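Local coordinates for protein importin subunit beta-1 (PDB 5OWU) that carries proteins into the nucleus together with importin alpha, which binds the classical nuclear localization signal of the cargo, at residues Ala41-Ile49 / Gln95-Ala103. Sequence-based numbering, arbitrary orientation.
Sequences AGLSSQVLI and QIKTNALTA
The N99 side-chain amide lies flat between I49 and its own helix. CD1 of I49 sits over one face, 3.7 Å from N99 CG. The other face is turned to the carbonyl O of Q95. At the amide edge, N99 ND2 donates to S45 OG at 3.0 Å in a fairly straight bond. N99 ND2 also donates to Q46 OE1 at 2.7 Å, less certainly, in one of two conformers deposited for Q46. Both acceptors lie near the N99 amide plane. The Q46 amide stands almost upright to it, at 85°. ND2 comes from above the Q46 carbonyl plane. OG of S45 lies between its backbone N and carbonyl carbon (chi1 87°), where it can donate to G42 O at 2.8 Å and accept from N99. The contact joins neighbouring HEAT repeats 2 and 3 of the alpha-solenoid. Segments 41-48 and 95-103 run side by side, 21° from parallel. A leucine in place of N99 would probably leave S45 OG and Q46 OE1 without their shared donor. Apolar pairs flank the polar group. CD1 of I96 meets A41 CB at 3.5 Å. Further along, L48 CG packs on A103 CB at 3.6 Å, where L118 and A115 of helix 109-126 close in.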
loop_
_atom_site.group_PDB
_atom_site.type_symbol
_atom_site.label_atom_id
_atom_site.label_comp_id
_atom_site.label_asym_id
_atom_site.label_seq_id
_atom_site.Cartn_x
_atom_site.Cartn_y
_atom_site.Cartn_z
ATOM N N ALA A 41 1.496 -22.235 30.674
ATOM C CA ALA A 41 2.070 -22.840 29.475
ATOM C C ALA A 41 2.085 -24.362 29.570
ATOM O O ALA A 41 1.722 -25.057 28.608
ATOM C CB ALA A 41 3.482 -22.301 29.250
ATOM N N GLY A 42 2.501 -24.902 30.719
ATOM C CA GLY A 42 2.474 -26.349 30.890
ATOM C C GLY A 42 1.087 -26.930 30.704
ATOM O O GLY A 42 0.892 -27.900 29.960
ATOM N N LEU A 43 0.099 -26.343 31.383
ATOM C CA LEU A 43 -1.269 -26.837 31.296
ATOM C C LEU A 43 -1.816 -26.706 29.880
ATOM O O LEU A 43 -2.509 -27.604 29.395
ATOM C CB LEU A 43 -2.164 -26.082 32.278
ATOM C CG LEU A 43 -2.036 -26.442 33.760
ATOM C CD1 LEU A 43 -2.762 -25.417 34.611
ATOM C CD2 LEU A 43 -2.588 -27.831 34.029
ATOM N N SER A 44 -1.537 -25.580 29.215
ATOM C CA SER A 44 -1.940 -25.422 27.822
ATOM C C SER A 44 -1.408 -26.572 26.977
ATOM O O SER A 44 -2.148 -27.192 26.197
ATOM C CB SER A 44 -1.433 -24.083 27.276
ATOM O OG SER A 44 -2.053 -22.985 27.927
ATOM N N SER A 45 -0.119 -26.884 27.140
ATOM C CA SER A 45 0.466 -27.974 26.376
ATOM C C SER A 45 -0.158 -29.316 26.742
ATOM O O SER A 45 -0.274 -30.193 25.878
ATOM C CB SER A 45 1.981 -27.999 26.580
ATOM O OG SER A 45 2.344 -28.755 27.727
ATOM N N GLN A 46 -0.592 -29.494 27.999
ATOM C CA GLN A 46 -1.203 -30.766 28.378
ATOM C C GLN A 46 -2.604 -30.901 27.791
ATOM O O GLN A 46 -3.007 -31.995 27.382
ATOM C CB GLN A 46 -1.241 -30.913 29.902
ATOM C CG GLN A 46 0.113 -31.231 30.557
ATOM C CD GLN A 46 0.690 -32.610 30.204
ATOM O OE1 GLN A 46 1.912 -32.783 30.165
ATOM N NE2 GLN A 46 -0.181 -33.597 29.969
ATOM N N VAL A 47 -3.359 -29.804 27.725
ATOM C CA VAL A 47 -4.688 -29.877 27.127
ATOM C C VAL A 47 -4.576 -30.132 25.631
ATOM O O VAL A 47 -5.362 -30.898 25.058
ATOM C CB VAL A 47 -5.488 -28.599 27.438
ATOM C CG1 VAL A 47 -6.812 -28.580 26.665
ATOM C CG2 VAL A 47 -5.753 -28.496 28.939
ATOM N N LEU A 48 -3.586 -29.520 24.975
ATOM C CA LEU A 48 -3.380 -29.782 23.551
ATOM C C LEU A 48 -3.413 -31.277 23.238
ATOM O O LEU A 48 -3.988 -31.689 22.228
ATOM C CB LEU A 48 -2.058 -29.171 23.091
ATOM C CG LEU A 48 -1.617 -29.446 21.652
ATOM C CD1 LEU A 48 -2.695 -29.062 20.643
ATOM C CD2 LEU A 48 -0.333 -28.695 21.376
ATOM N N ILE A 49 -2.818 -32.106 24.099
ATOM C CA ILE A 49 -2.713 -33.539 23.841
ATOM C C ILE A 49 -3.791 -34.344 24.563
ATOM O O ILE A 49 -3.748 -35.577 24.533
ATOM C CB ILE A 49 -1.318 -34.073 24.213
ATOM C CG1 ILE A 49 -1.047 -33.876 25.712
ATOM C CG2 ILE A 49 -0.241 -33.396 23.366
ATOM C CD1 ILE A 49 0.147 -34.637 26.225
ATOM N N GLN A 95 8.855 -30.401 28.909
ATOM C CA GLN A 95 7.545 -31.045 28.835
ATOM C C GLN A 95 6.661 -30.393 27.779
ATOM O O GLN A 95 5.944 -31.087 27.050
ATOM C CB GLN A 95 6.854 -31.020 30.198
ATOM C CG GLN A 95 7.083 -32.281 31.029
ATOM C CD GLN A 95 6.330 -33.490 30.486
ATOM O OE1 GLN A 95 6.563 -33.933 29.360
ATOM N NE2 GLN A 95 5.415 -34.022 31.287
ATOM N N ILE A 96 6.695 -29.061 27.679
ATOM C CA ILE A 96 5.867 -28.367 26.693
ATOM C C ILE A 96 6.288 -28.759 25.281
ATOM O O ILE A 96 5.449 -29.053 24.422
ATOM C CB ILE A 96 5.952 -26.844 26.898
ATOM C CG1 ILE A 96 5.353 -26.461 28.260
ATOM C CG2 ILE A 96 5.245 -26.105 25.769
ATOM C CD1 ILE A 96 5.642 -25.046 28.684
ATOM N N LYS A 97 7.599 -28.756 25.019
ATOM C CA LYS A 97 8.097 -29.123 23.697
ATOM C C LYS A 97 7.731 -30.561 23.360
ATOM O O LYS A 97 7.281 -30.850 22.246
ATOM C CB LYS A 97 9.611 -28.943 23.637
ATOM C CG LYS A 97 10.109 -27.524 23.799
ATOM C CD LYS A 97 11.613 -27.514 23.577
ATOM C CE LYS A 97 12.322 -26.471 24.381
ATOM N NZ LYS A 97 13.799 -26.592 24.185
ATOM N N THR A 98 7.915 -31.478 24.316
ATOM C CA THR A 98 7.534 -32.869 24.084
ATOM C C THR A 98 6.047 -32.996 23.758
ATOM O O THR A 98 5.665 -33.746 22.851
ATOM C CB THR A 98 7.887 -33.718 25.308
ATOM O OG1 THR A 98 9.294 -33.619 25.565
ATOM C CG2 THR A 98 7.526 -35.184 25.079
ATOM N N ASN A 99 5.190 -32.281 24.493
ATOM C CA ASN A 99 3.752 -32.372 24.246
ATOM C C ASN A 99 3.390 -31.798 22.882
ATOM O O ASN A 99 2.567 -32.372 22.153
ATOM C CB ASN A 99 2.982 -31.651 25.354
ATOM C CG ASN A 99 3.014 -32.405 26.673
ATOM O OD1 ASN A 99 3.391 -33.576 26.724
ATOM N ND2 ASN A 99 2.614 -31.737 27.746
ATOM N N ALA A 100 3.997 -30.667 22.517
ATOM C CA ALA A 100 3.761 -30.084 21.204
ATOM C C ALA A 100 4.177 -31.042 20.094
ATOM O O ALA A 100 3.455 -31.213 19.106
ATOM C CB ALA A 100 4.523 -28.768 21.076
ATOM N N LEU A 101 5.343 -31.674 20.239
ATOM C CA LEU A 101 5.788 -32.636 19.235
ATOM C C LEU A 101 4.863 -33.843 19.182
ATOM O O LEU A 101 4.638 -34.402 18.104
ATOM C CB LEU A 101 7.222 -33.075 19.528
ATOM C CG LEU A 101 8.320 -32.082 19.136
ATOM C CD1 LEU A 101 9.634 -32.444 19.810
ATOM C CD2 LEU A 101 8.486 -32.038 17.622
ATOM N N THR A 102 4.310 -34.251 20.324
ATOM C CA THR A 102 3.318 -35.320 20.314
ATOM C C THR A 102 2.105 -34.915 19.491
ATOM O O THR A 102 1.619 -35.685 18.656
ATOM C CB THR A 102 2.903 -35.672 21.742
ATOM O OG1 THR A 102 4.003 -36.285 22.425
ATOM C CG2 THR A 102 1.702 -36.628 21.747
ATOM N N ALA A 103 1.610 -33.696 19.704
ATOM C CA ALA A 103 0.436 -33.247 18.966
ATOM C C ALA A 103 0.741 -33.063 17.479
ATOM O O ALA A 103 -0.157 -33.210 16.641
ATOM C CB ALA A 103 -0.087 -31.948 19.575
#